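Local coordinates for protein FMN-dependent nitronate monooxygenase (Shewanella oneidensis, PDB 5LSM) that probably oxidises propionate 3-nitronate with molecular oxygen, using bound flavin mononucleotide as cofactor, and so detoxifies the nitronate, at residues 77-80 and 81-84; 91-94 and 95-98; 142-146 and 147-151; 333-336 and 337-340. One frame throughout, in Å; residues are numbered along the deposited sequence.

Interaction 1. Residues 77-80 and 81-84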
ATOM      1  N   VAL A  77      -5.057  18.651  23.449  1.00 53.07           N
ATOM      2  CA  VAL A  77      -5.138  20.135  23.643  1.00 59.28           C
ATOM      3  C   VAL A  77      -6.573  20.602  23.515  1.00 56.84           C
ATOM      4  O   VAL A  77      -7.273  20.214  22.575  1.00 52.09           O
ATOM      5  CB  VAL A  77      -4.250  20.996  22.691  1.00 60.34           C
ATOM      6  CG1 VAL A  77      -5.009  21.441  21.440  1.00 58.02           C
ATOM      7  CG2 VAL A  77      -3.756  22.234  23.423  1.00 65.86           C
ATOM      8  N   ALA A  78      -7.004  21.422  24.473  1.00 54.34           N
ATOM      9  CA  ALA A  78      -8.400  21.851  24.564  1.00 59.90           C
ATOM     10  C   ALA A  78      -8.856  22.436  23.236  1.00 51.70           C
ATOM     11  O   ALA A  78      -8.093  23.119  22.552  1.00 46.64           O
ATOM     12  CB  ALA A  78      -8.576  22.875  25.675  1.00 57.37           C
ATOM     13  N   GLN A  79     -10.081  22.098  22.847  1.00 50.15           N
ATOM     14  CA  GLN A  79     -10.624  22.533  21.571  1.00 46.91           C
ATOM     15  C   GLN A  79     -12.142  22.395  21.558  1.00 44.42           C
ATOM     16  O   GLN A  79     -12.729  21.946  20.577  1.00 49.48           O
ATOM     17  CB  GLN A  79      -9.969  21.745  20.420  1.00 51.87           C
ATOM     18  CG  GLN A  79      -9.938  20.217  20.588  1.00 50.27           C
ATOM     19  CD  GLN A  79      -8.967  19.551  19.619  1.00 51.06           C
ATOM     20  OE1 GLN A  79      -9.334  19.200  18.497  1.00 46.26           O
ATOM     21  NE2 GLN A  79      -7.700  19.461  20.018  1.00 59.02           N
ATOM     22  N   ALA A  80     -12.768  22.871  22.634  1.00 49.45           N
ATOM     23  CA  ALA A  80     -14.234  22.851  22.802  1.00 56.48           C
ATOM     24  C   ALA A  80     -15.022  23.390  21.590  1.00 53.79           C
ATOM     25  O   ALA A  80     -16.152  22.955  21.328  1.00 42.09           O
ATOM     26  CB  ALA A  80     -14.618  23.625  24.057  1.00 49.79           C
ATOM     27  N   ALA A  81     -14.420  24.319  20.856  1.00 46.24           N
ATOM     28  CA  ALA A  81     -15.090  24.955  19.746  1.00 53.93           C
ATOM     29  C   ALA A  81     -14.945  24.127  18.492  1.00 54.30           C
ATOM     30  O   ALA A  81     -15.899  23.987  17.722  1.00 57.45           O
ATOM     31  CB  ALA A  81     -14.529  26.347  19.520  1.00 61.20           C
ATOM     32  N   LYS A  82     -13.744  23.605  18.258  1.00 50.55           N
ATOM     33  CA  LYS A  82     -13.549  22.667  17.158  1.00 43.06           C
ATOM     34  C   LYS A  82     -14.510  21.498  17.298  1.00 39.15           C
ATOM     35  O   LYS A  82     -15.082  21.038  16.309  1.00 39.46           O
ATOM     36  CB  LYS A  82     -12.125  22.161  17.120  1.00 43.92           C
ATOM     37  CG  LYS A  82     -11.855  21.245  15.939  1.00 49.19           C
ATOM     38  CD  LYS A  82     -10.679  21.722  15.108  1.00 53.57           C
ATOM     39  CE  LYS A  82     -10.222  20.649  14.138  1.00 52.63           C
ATOM     40  NZ  LYS A  82      -9.729  21.254  12.873  1.00 62.84           N
ATOM     41  N   GLN A  83     -14.719  21.072  18.543  1.00 38.18           N
ATOM     42  CA  GLN A  83     -15.665  20.019  18.870  1.00 41.01           C
ATOM     43  C   GLN A  83     -17.089  20.448  18.576  1.00 42.84           C
ATOM     44  O   GLN A  83     -17.887  19.687  18.023  1.00 45.90           O
ATOM     45  CB  GLN A  83     -15.548  19.643  20.348  1.00 37.66           C
ATOM     46  CG  GLN A  83     -14.433  18.678  20.659  1.00 38.65           C
ATOM     47  CD  GLN A  83     -14.247  18.455  22.150  1.00 41.39           C
ATOM     48  OE1 GLN A  83     -14.734  17.467  22.706  1.00 35.56           O
ATOM     49  NE2 GLN A  83     -13.497  19.350  22.796  1.00 43.55           N
ATOM     50  N   ALA A  84     -17.417  21.659  18.998  1.00 46.38           N
ATOM     51  CA  ALA A  84     -18.748  22.200  18.804  1.00 41.08           C
ATOM     52  C   ALA A  84     -19.051  22.391  17.321  1.00 37.34           C
ATOM     53  O   ALA A  84     -20.170  22.155  16.888  1.00 38.69           O
ATOM     54  CB  ALA A  84     -18.877  23.520  19.549  1.00 48.54           C
TER
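Q79 and K82 lie side by side at the start of a helix, with their side chains pointing the same way. The CB of Q79 meets the CB of K82 at 4.0 Å. CG of Q79 sits between the backbone N and the carbonyl carbon (chi1 49°), 4.3 Å from NE2 of Q83. At the tip, NE2 of Q79 donates to V77 O at 2.7 Å. This bond is nearly straight (171°) and lies in the planes of both the amide and the carbonyl. OE1 of Q79 lies 4.1 Å from CG of K82 and accepts from the backbone N of D296, so both ends of the amide are held. Cut back to an alanine, this position would probably leave V77 O and the N of D296 without these partners and the loop freer to shift. The backbone of Q79, at the N-cap position, opens the helix: Q83 N donates to Q79 O at 3.0 Å. The extended chain of Q83 carries its NE2 to 3.5 Å from Q79 O. NZ of K82 bonds to E292 O. The contact is on the surface, where the loop after strand 66-71 enters helix 80-89, and P295 and L299 pack on Q79.

Interaction 2. Residues 91-94 and 95-98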
ATOM      1  N   ALA A  91     -25.376  17.662  12.541  1.00 35.59           N
ATOM      2  CA  ALA A  91     -26.761  17.930  12.920  1.00 35.28           C
ATOM      3  C   ALA A  91     -27.807  17.166  12.065  1.00 34.45           C
ATOM      4  O   ALA A  91     -28.732  16.572  12.609  1.00 37.21           O
ATOM      5  CB  ALA A  91     -27.024  19.429  12.895  1.00 32.27           C
ATOM      6  N   PRO A  92     -27.626  17.132  10.734  1.00 31.82           N
ATOM      7  CA  PRO A  92     -28.544  16.386   9.872  1.00 32.89           C
ATOM      8  C   PRO A  92     -28.748  14.915  10.250  1.00 34.92           C
ATOM      9  O   PRO A  92     -29.875  14.404  10.169  1.00 34.34           O
ATOM     10  CB  PRO A  92     -27.880  16.478   8.501  1.00 32.51           C
ATOM     11  CG  PRO A  92     -27.128  17.761   8.537  1.00 31.91           C
ATOM     12  CD  PRO A  92     -26.639  17.898   9.948  1.00 33.44           C
ATOM     13  N   TYR A  93     -27.673  14.232  10.636  1.00 34.06           N
ATOM     14  CA  TYR A  93     -27.791  12.844  11.070  1.00 35.02           C
ATOM     15  C   TYR A  93     -28.528  12.748  12.382  1.00 37.16           C
ATOM     16  O   TYR A  93     -29.353  11.863  12.562  1.00 39.99           O
ATOM     17  CB  TYR A  93     -26.430  12.169  11.193  1.00 33.71           C
ATOM     18  CG  TYR A  93     -25.647  12.160   9.911  1.00 32.23           C
ATOM     19  CD1 TYR A  93     -26.166  11.576   8.753  1.00 28.04           C
ATOM     20  CD2 TYR A  93     -24.399  12.765   9.845  1.00 31.47           C
ATOM     21  CE1 TYR A  93     -25.462  11.604   7.562  1.00 27.64           C
ATOM     22  CE2 TYR A  93     -23.681  12.789   8.669  1.00 35.01           C
ATOM     23  CZ  TYR A  93     -24.213  12.210   7.527  1.00 32.72           C
ATOM     24  OH  TYR A  93     -23.471  12.247   6.375  1.00 32.76           O
ATOM     25  N   PHE A  94     -28.238  13.658  13.300  1.00 39.41           N
ATOM     26  CA  PHE A  94     -28.918  13.653  14.583  1.00 43.76           C
ATOM     27  C   PHE A  94     -30.415  13.801  14.374  1.00 43.06           C
ATOM     28  O   PHE A  94     -31.207  13.051  14.937  1.00 48.56           O
ATOM     29  CB  PHE A  94     -28.403  14.783  15.465  1.00 45.26           C
ATOM     30  CG  PHE A  94     -26.977  14.622  15.867  1.00 43.21           C
ATOM     31  CD1 PHE A  94     -26.521  13.418  16.373  1.00 47.37           C
ATOM     32  CD2 PHE A  94     -26.091  15.668  15.737  1.00 44.51           C
ATOM     33  CE1 PHE A  94     -25.206  13.274  16.766  1.00 48.42           C
ATOM     34  CE2 PHE A  94     -24.779  15.534  16.130  1.00 41.42           C
ATOM     35  CZ  PHE A  94     -24.329  14.329  16.622  1.00 46.88           C
ATOM     36  N   ALA A  95     -30.786  14.729  13.509  1.00 41.69           N
ATOM     37  CA  ALA A  95     -32.172  14.875  13.077  1.00 44.60           C
ATOM     38  C   ALA A  95     -32.741  13.582  12.452  1.00 38.84           C
ATOM     39  O   ALA A  95     -33.803  13.110  12.832  1.00 34.30           O
ATOM     40  CB  ALA A  95     -32.287  16.038  12.097  1.00 43.84           C
ATOM     41  N   GLU A  96     -32.051  13.040  11.459  1.00 43.37           N
ATOM     42  CA  GLU A  96     -32.520  11.830  10.786  1.00 39.04           C
ATOM     43  C   GLU A  96     -32.826  10.736  11.811  1.00 31.57           C
ATOM     44  O   GLU A  96     -33.935  10.223  11.869  1.00 35.36           O
ATOM     45  CB  GLU A  96     -31.483  11.363   9.762  1.00 40.88           C
ATOM     46  CG  GLU A  96     -31.753   9.986   9.178  1.00 48.05           C
ATOM     47  CD  GLU A  96     -30.796   9.624   8.067  1.00 49.92           C
ATOM     48  OE1 GLU A  96     -29.890  10.438   7.787  1.00 55.95           O
ATOM     49  OE2 GLU A  96     -30.956   8.530   7.472  1.00 50.92           O
ATOM     50  N   PHE A  97     -31.895  10.515  12.719  1.00 32.79           N
ATOM     51  CA  PHE A  97     -31.979   9.408  13.667  1.00 36.55           C
ATOM     52  C   PHE A  97     -32.632   9.804  15.005  1.00 39.64           C
ATOM     53  O   PHE A  97     -32.665   8.997  15.940  1.00 43.57           O
ATOM     54  CB  PHE A  97     -30.567   8.840  13.925  1.00 33.73           C
ATOM     55  CG  PHE A  97     -30.024   8.036  12.784  1.00 32.75           C
ATOM     56  CD1 PHE A  97     -29.284   8.643  11.773  1.00 33.77           C
ATOM     57  CD2 PHE A  97     -30.219   6.661  12.733  1.00 33.86           C
ATOM     58  CE1 PHE A  97     -28.779   7.901  10.719  1.00 31.18           C
ATOM     59  CE2 PHE A  97     -29.732   5.917  11.669  1.00 32.43           C
ATOM     60  CZ  PHE A  97     -29.011   6.541  10.661  1.00 33.10           C
ATOM     61  N   ASN A  98     -33.117  11.043  15.107  1.00 42.34           N
ATOM     62  CA  ASN A  98     -33.815  11.511  16.308  1.00 42.04           C
ATOM     63  C   ASN A  98     -32.972  11.346  17.575  1.00 45.10           C
ATOM     64  O   ASN A  98     -33.416  10.762  18.559  1.00 43.58           O
ATOM     65  CB  ASN A  98     -35.152  10.780  16.465  1.00 43.29           C
ATOM     66  CG  ASN A  98     -36.188  11.589  17.246  1.00 50.15           C
ATOM     67  OD1 ASN A  98     -35.901  12.652  17.805  1.00 43.83           O
ATOM     68  ND2 ASN A  98     -37.406  11.078  17.282  1.00 53.68           N
TER
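Y93 and E96 run side by side, one helical turn apart, and E96 brings its carboxylate to the tyrosine ring. OE1 of E96 stands at the edge of the ring, near its plane, 4.0 Å from CD1 of Y93. Carboxylate and ring are turned 36° apart. With CG anti to the backbone N (chi1 170°), the extended glutamate chain runs the same way as the tyrosine. The charged and polar ends have partners beyond the helix. E96 OE1 forms a salt bridge with R282, and Y93 OH bonds to E286. Backbone bonds make up the turn: A95 N to A91 O, E96 N to P92 O and F97 N to Y93 O, each 2.9 Å long. Helix 91-97 then closes in a Schellman motif. N98 takes positive phi, and its N donates to A95 O at 3.1 Å. Carbonyl oxygens also touch carbon: Y93 O lies in the plane of the F97 ring at its edge, 3.3 Å from CD1 of F97, and P92 O lies 3.5 Å from the CB of A95. Aromatic packing comes from F319, which meets Y93 edge-to-face and also the ring of F97, while L307 of helix 301-313 touches Y93, F94 and F97.

Interaction 3. Residues 142-146 and 147-151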
ATOM      1  N   LEU A 142      11.899   2.426  31.438  1.00 46.17           N
ATOM      2  CA  LEU A 142      12.839   1.734  32.329  1.00 44.06           C
ATOM      3  C   LEU A 142      12.092   0.888  33.356  1.00 36.53           C
ATOM      4  O   LEU A 142      12.467  -0.262  33.631  1.00 38.05           O
ATOM      5  CB  LEU A 142      13.764   2.720  33.043  1.00 45.45           C
ATOM      6  CG  LEU A 142      14.816   3.428  32.180  1.00 50.30           C
ATOM      7  CD1 LEU A 142      15.619   4.401  33.041  1.00 48.52           C
ATOM      8  CD2 LEU A 142      15.731   2.427  31.484  1.00 46.33           C
ATOM      9  N   GLU A 143      10.991   1.414  33.865  1.00 28.84           N
ATOM     10  CA  GLU A 143      10.174   0.625  34.781  1.00 33.47           C
ATOM     11  C   GLU A 143       9.751  -0.693  34.146  1.00 34.60           C
ATOM     12  O   GLU A 143       9.885  -1.739  34.759  1.00 42.61           O
ATOM     13  CB  GLU A 143       8.942   1.398  35.244  1.00 34.21           C
ATOM     14  CG  GLU A 143       8.190   0.693  36.365  1.00 36.16           C
ATOM     15  CD  GLU A 143       6.827   1.286  36.646  1.00 42.63           C
ATOM     16  OE1 GLU A 143       6.409   2.246  35.948  1.00 48.95           O
ATOM     17  OE2 GLU A 143       6.188   0.805  37.605  1.00 55.17           O
ATOM     18  N   ILE A 144       9.230  -0.626  32.923  1.00 34.70           N
ATOM     19  CA  ILE A 144       8.797  -1.809  32.187  1.00 38.68           C
ATOM     20  C   ILE A 144       9.942  -2.815  31.974  1.00 38.95           C
ATOM     21  O   ILE A 144       9.771  -4.012  32.199  1.00 38.33           O
ATOM     22  CB  ILE A 144       8.165  -1.434  30.811  1.00 34.07           C
ATOM     23  CG1 ILE A 144       6.812  -0.760  31.015  1.00 35.85           C
ATOM     24  CG2 ILE A 144       7.954  -2.670  29.945  1.00 30.86           C
ATOM     25  CD1 ILE A 144       6.390   0.114  29.858  1.00 36.30           C
ATOM     26  N   LYS A 145      11.090  -2.338  31.518  1.00 37.48           N
ATOM     27  CA  LYS A 145      12.204  -3.238  31.200  1.00 40.18           C
ATOM     28  C   LYS A 145      12.636  -4.002  32.447  1.00 40.46           C
ATOM     29  O   LYS A 145      13.168  -5.093  32.352  1.00 37.57           O
ATOM     30  CB  LYS A 145      13.404  -2.456  30.662  1.00 37.37           C
ATOM     31  CG  LYS A 145      13.168  -1.751  29.337  1.00 44.32           C
ATOM     32  CD  LYS A 145      13.735  -2.536  28.166  1.00 51.75           C
ATOM     33  CE  LYS A 145      13.580  -1.774  26.854  1.00 51.66           C
ATOM     34  NZ  LYS A 145      14.776  -0.944  26.558  1.00 50.70           N
ATOM     35  N   SER A 146      12.436  -3.391  33.612  1.00 38.58           N
ATOM     36  CA  SER A 146      12.887  -3.950  34.867  1.00 35.06           C
ATOM     37  C   SER A 146      11.940  -5.020  35.404  1.00 37.56           C
ATOM     38  O   SER A 146      12.214  -5.623  36.436  1.00 41.51           O
ATOM     39  CB  SER A 146      13.052  -2.840  35.901  1.00 32.95           C
ATOM     40  OG  SER A 146      11.810  -2.510  36.466  1.00 32.54           O
ATOM     41  N   TRP A 147      10.832  -5.251  34.704  1.00 40.91           N
ATOM     42  CA  TRP A 147      10.010  -6.452  34.905  1.00 35.70           C
ATOM     43  C   TRP A 147      10.526  -7.658  34.125  1.00 31.40           C
ATOM     44  O   TRP A 147      10.013  -8.751  34.279  1.00 35.57           O
ATOM     45  CB  TRP A 147       8.575  -6.202  34.464  1.00 35.18           C
ATOM     46  CG  TRP A 147       7.954  -5.007  35.044  1.00 37.27           C
ATOM     47  CD1 TRP A 147       8.205  -4.466  36.260  1.00 38.85           C
ATOM     48  CD2 TRP A 147       6.914  -4.218  34.458  1.00 40.95           C
ATOM     49  NE1 TRP A 147       7.386  -3.393  36.478  1.00 41.10           N
ATOM     50  CE2 TRP A 147       6.579  -3.219  35.388  1.00 37.90           C
ATOM     51  CE3 TRP A 147       6.229  -4.265  33.234  1.00 40.78           C
ATOM     52  CZ2 TRP A 147       5.604  -2.259  35.134  1.00 43.99           C
ATOM     53  CZ3 TRP A 147       5.252  -3.332  32.987  1.00 40.20           C
ATOM     54  CH2 TRP A 147       4.957  -2.325  33.926  1.00 46.33           C
ATOM     55  N   GLY A 148      11.502  -7.456  33.256  1.00 31.64           N
ATOM     56  CA  GLY A 148      11.885  -8.485  32.292  1.00 33.54           C
ATOM     57  C   GLY A 148      11.174  -8.365  30.949  1.00 34.41           C
ATOM     58  O   GLY A 148      11.515  -9.077  30.001  1.00 32.87           O
ATOM     59  N   SER A 149      10.190  -7.462  30.869  1.00 36.93           N
ATOM     60  CA  SER A 149       9.329  -7.331  29.695  1.00 32.60           C
ATOM     61  C   SER A 149      10.132  -6.858  28.504  1.00 35.62           C
ATOM     62  O   SER A 149      10.995  -6.003  28.635  1.00 42.11           O
ATOM     63  CB  SER A 149       8.226  -6.329  29.960  1.00 31.16           C
ATOM     64  OG  SER A 149       7.512  -6.666  31.128  1.00 29.84           O
ATOM     65  N   LYS A 150       9.903  -7.478  27.355  1.00 37.67           N
ATOM     66  CA  LYS A 150      10.394  -6.930  26.102  1.00 38.15           C
ATOM     67  C   LYS A 150       9.433  -5.862  25.668  1.00 32.80           C
ATOM     68  O   LYS A 150       8.222  -5.996  25.846  1.00 34.60           O
ATOM     69  CB  LYS A 150      10.467  -8.009  25.016  1.00 40.20           C
ATOM     70  CG  LYS A 150      11.275  -9.223  25.402  1.00 39.88           C
ATOM     71  CD  LYS A 150      12.725  -8.865  25.676  1.00 43.72           C
ATOM     72  CE  LYS A 150      13.481 -10.060  26.249  1.00 44.55           C
ATOM     73  NZ  LYS A 150      12.873 -10.486  27.548  1.00 48.61           N
ATOM     74  N   VAL A 151       9.966  -4.819  25.060  1.00 32.26           N
ATOM     75  CA  VAL A 151       9.148  -3.719  24.584  1.00 33.16           C
ATOM     76  C   VAL A 151       9.180  -3.655  23.067  1.00 32.59           C
ATOM     77  O   VAL A 151      10.264  -3.583  22.467  1.00 37.15           O
ATOM     78  CB  VAL A 151       9.641  -2.390  25.160  1.00 32.28           C
ATOM     79  CG1 VAL A 151       8.987  -1.215  24.453  1.00 37.09           C
ATOM     80  CG2 VAL A 151       9.357  -2.332  26.652  1.00 37.81           C
TER
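I144 lies under the indole of W147, where helix 138-145 turns into strand 150-155 of a beta-alpha-beta unit in the TIM-barrel fold. CA of I144 makes a CH-pi contact over the face of the six-membered ring, 3.8 Å from its centroid and 15° off the ring normal. CG1 of I144 stands beside its own backbone N (chi1 -70°), which brings it 3.6 Å from CZ3 of W147. Over the same face, toward the rim, lies E143 O. OE2 of E143 is 4.0 Å from CZ2 of W147, its carboxylate turned 65° from the ring. The other branch of I144 serves the strand: CG2 meets CG2 of V151 at 3.6 Å, the two side chains crossing at about a right angle.

The turn that places the indole is held by its backbone. W147 N donates to I144 O, and G148 N donates to K145 O. In both bonds the donor stands above the carbonyl plane. K145 to G148 form a type I beta turn, and G148, with positive phi, completes a Schellman motif. A CB at G148 would press against the carbonyl O before it. Further out, L121 and A122 of helix 115-124 pack on W147, while V129 and F131 of strand 128-132 pack on I144. S149 OG bonds to P126 O. S146 OG turns back to donate to E143 O at 2.7 Å.

Interaction 4. Residues 333-336 and 337-340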
ATOM      1  N   ALA A 333     -14.420 -18.667  10.404  1.00 27.44           N
ATOM      2  CA  ALA A 333     -15.089 -18.894  11.688  1.00 29.20           C
ATOM      3  C   ALA A 333     -14.678 -20.246  12.288  1.00 29.62           C
ATOM      4  O   ALA A 333     -15.519 -21.098  12.519  1.00 29.36           O
ATOM      5  CB  ALA A 333     -16.610 -18.811  11.519  1.00 26.61           C
ATOM      6  N   ILE A 334     -13.379 -20.432  12.516  1.00 29.95           N
ATOM      7  CA  ILE A 334     -12.880 -21.592  13.228  1.00 33.42           C
ATOM      8  C   ILE A 334     -12.086 -21.179  14.460  1.00 33.80           C
ATOM      9  O   ILE A 334     -11.697 -20.038  14.570  1.00 37.30           O
ATOM     10  CB  ILE A 334     -12.011 -22.473  12.323  1.00 34.27           C
ATOM     11  CG1 ILE A 334     -10.843 -21.670  11.760  1.00 33.79           C
ATOM     12  CG2 ILE A 334     -12.861 -23.063  11.202  1.00 33.91           C
ATOM     13  CD1 ILE A 334      -9.688 -22.534  11.346  1.00 33.01           C
ATOM     14  N   PRO A 335     -11.871 -22.110  15.410  1.00 35.11           N
ATOM     15  CA  PRO A 335     -11.151 -21.720  16.614  1.00 31.07           C
ATOM     16  C   PRO A 335      -9.790 -21.110  16.313  1.00 32.07           C
ATOM     17  O   PRO A 335      -9.055 -21.632  15.476  1.00 28.19           O
ATOM     18  CB  PRO A 335     -10.994 -23.044  17.377  1.00 30.03           C
ATOM     19  CG  PRO A 335     -12.163 -23.865  16.941  1.00 30.67           C
ATOM     20  CD  PRO A 335     -12.432 -23.476  15.511  1.00 31.44           C
ATOM     21  N   ALA A 336      -9.469 -20.016  17.018  1.00 34.62           N
ATOM     22  CA  ALA A 336      -8.243 -19.228  16.798  1.00 30.21           C
ATOM     23  C   ALA A 336      -6.970 -20.050  16.957  1.00 30.10           C
ATOM     24  O   ALA A 336      -5.952 -19.777  16.300  1.00 28.28           O
ATOM     25  CB  ALA A 336      -8.200 -18.053  17.758  1.00 28.96           C
ATOM     26  N   ALA A 337      -6.997 -21.010  17.868  1.00 28.64           N
ATOM     27  CA  ALA A 337      -5.869 -21.941  17.992  1.00 31.31           C
ATOM     28  C   ALA A 337      -5.669 -22.745  16.695  1.00 29.05           C
ATOM     29  O   ALA A 337      -4.550 -22.822  16.178  1.00 33.17           O
ATOM     30  CB  ALA A 337      -6.077 -22.866  19.179  1.00 28.75           C
ATOM     31  N   ASP A 338      -6.761 -23.277  16.142  1.00 29.57           N
ATOM     32  CA  ASP A 338      -6.721 -23.975  14.848  1.00 30.65           C
ATOM     33  C   ASP A 338      -6.189 -23.054  13.755  1.00 30.25           C
ATOM     34  O   ASP A 338      -5.314 -23.443  12.959  1.00 25.59           O
ATOM     35  CB  ASP A 338      -8.117 -24.475  14.426  1.00 34.10           C
ATOM     36  CG  ASP A 338      -8.679 -25.577  15.349  1.00 37.01           C
ATOM     37  OD1 ASP A 338      -7.894 -26.386  15.891  1.00 38.30           O
ATOM     38  OD2 ASP A 338      -9.929 -25.669  15.469  1.00 38.96           O
ATOM     39  N   LEU A 339      -6.699 -21.823  13.743  1.00 28.60           N
ATOM     40  CA  LEU A 339      -6.289 -20.807  12.746  1.00 27.84           C
ATOM     41  C   LEU A 339      -4.820 -20.412  12.898  1.00 29.03           C
ATOM     42  O   LEU A 339      -4.095 -20.299  11.907  1.00 32.58           O
ATOM     43  CB  LEU A 339      -7.181 -19.569  12.866  1.00 26.57           C
ATOM     44  CG  LEU A 339      -7.152 -18.555  11.743  1.00 29.06           C
ATOM     45  CD1 LEU A 339      -7.514 -19.152  10.393  1.00 28.64           C
ATOM     46  CD2 LEU A 339      -8.101 -17.428  12.088  1.00 32.16           C
ATOM     47  N   THR A 340      -4.364 -20.254  14.136  1.00 27.61           N
ATOM     48  CA  THR A 340      -2.952 -19.938  14.379  1.00 31.08           C
ATOM     49  C   THR A 340      -2.009 -20.976  13.790  1.00 30.46           C
ATOM     50  O   THR A 340      -0.961 -20.623  13.244  1.00 33.77           O
ATOM     51  CB  THR A 340      -2.649 -19.756  15.871  1.00 32.60           C
ATOM     52  OG1 THR A 340      -3.346 -18.592  16.356  1.00 37.03           O
ATOM     53  CG2 THR A 340      -1.173 -19.586  16.097  1.00 34.09           C
TER
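A336 O is gripped by two donors of T340. The backbone N of T340 reaches it at 2.7 Å, and the hydroxyl OG1 of T340 reaches it at 2.9 Å. The two come from opposite faces of the carbonyl plane, tilted 30° and 33° from it. OG1 of T340 is anti to the carbonyl carbon of its own residue (chi1 -66°), which swings it back along the helix to the carbonyl one turn earlier. The hydroxyl also bonds to Y241 OH, so it links the helix to a neighbouring loop. A valine in its place would probably leave A336 O with the backbone donor of this pair but no hydroxyl, and Y241 OH without this mate.

The contact is the start of helix 336-342, with P335 at the N-cap position. P335 O accepts from L339 N at 2.9 Å, in the carbonyl plane. A336 N, at the first turn, has no carbonyl of the helix to donate to, and bonds to E246 OE1.

D338 and P335 lie side by side and point the same way. OD2 of D338 lies against the proline ring, 3.2 Å from CG of P335 and about as near to its CD. OD1 of D338 has a long, weak ion pair with R341. I334, just before the proline, points toward the helix. Its CD1 lies 4.0 Å from CB of D338 and 4.1 Å from CD1 of L339, an apolar contact. Helix 26-35 covers one face: L28, V32 and A35 pack against A336, T340 and A337 in turn, while C244 touches A336 and L339.

Overall arrangement
All four contacts are local, and their places differ. Interactions 1 and 2 are at the surface, on the successive helices 80-89 and 91-97, with centres about 21 Å apart. Interactions 3 and 4 are partly buried and nearer the flavin: the side chains of V151 and L339 are about 12 and 11 Å from the FMN. Interactions 1 and 4 begin helices, on opposite sides of the chain's centre. Interactions 2 and 3 end helices. The chemistry follows the place. Amide and charged ends reach other loops and helices in 1 and 2, an indole covers the helix end in 3, and a buried hydroxyl holds the helix start in 4.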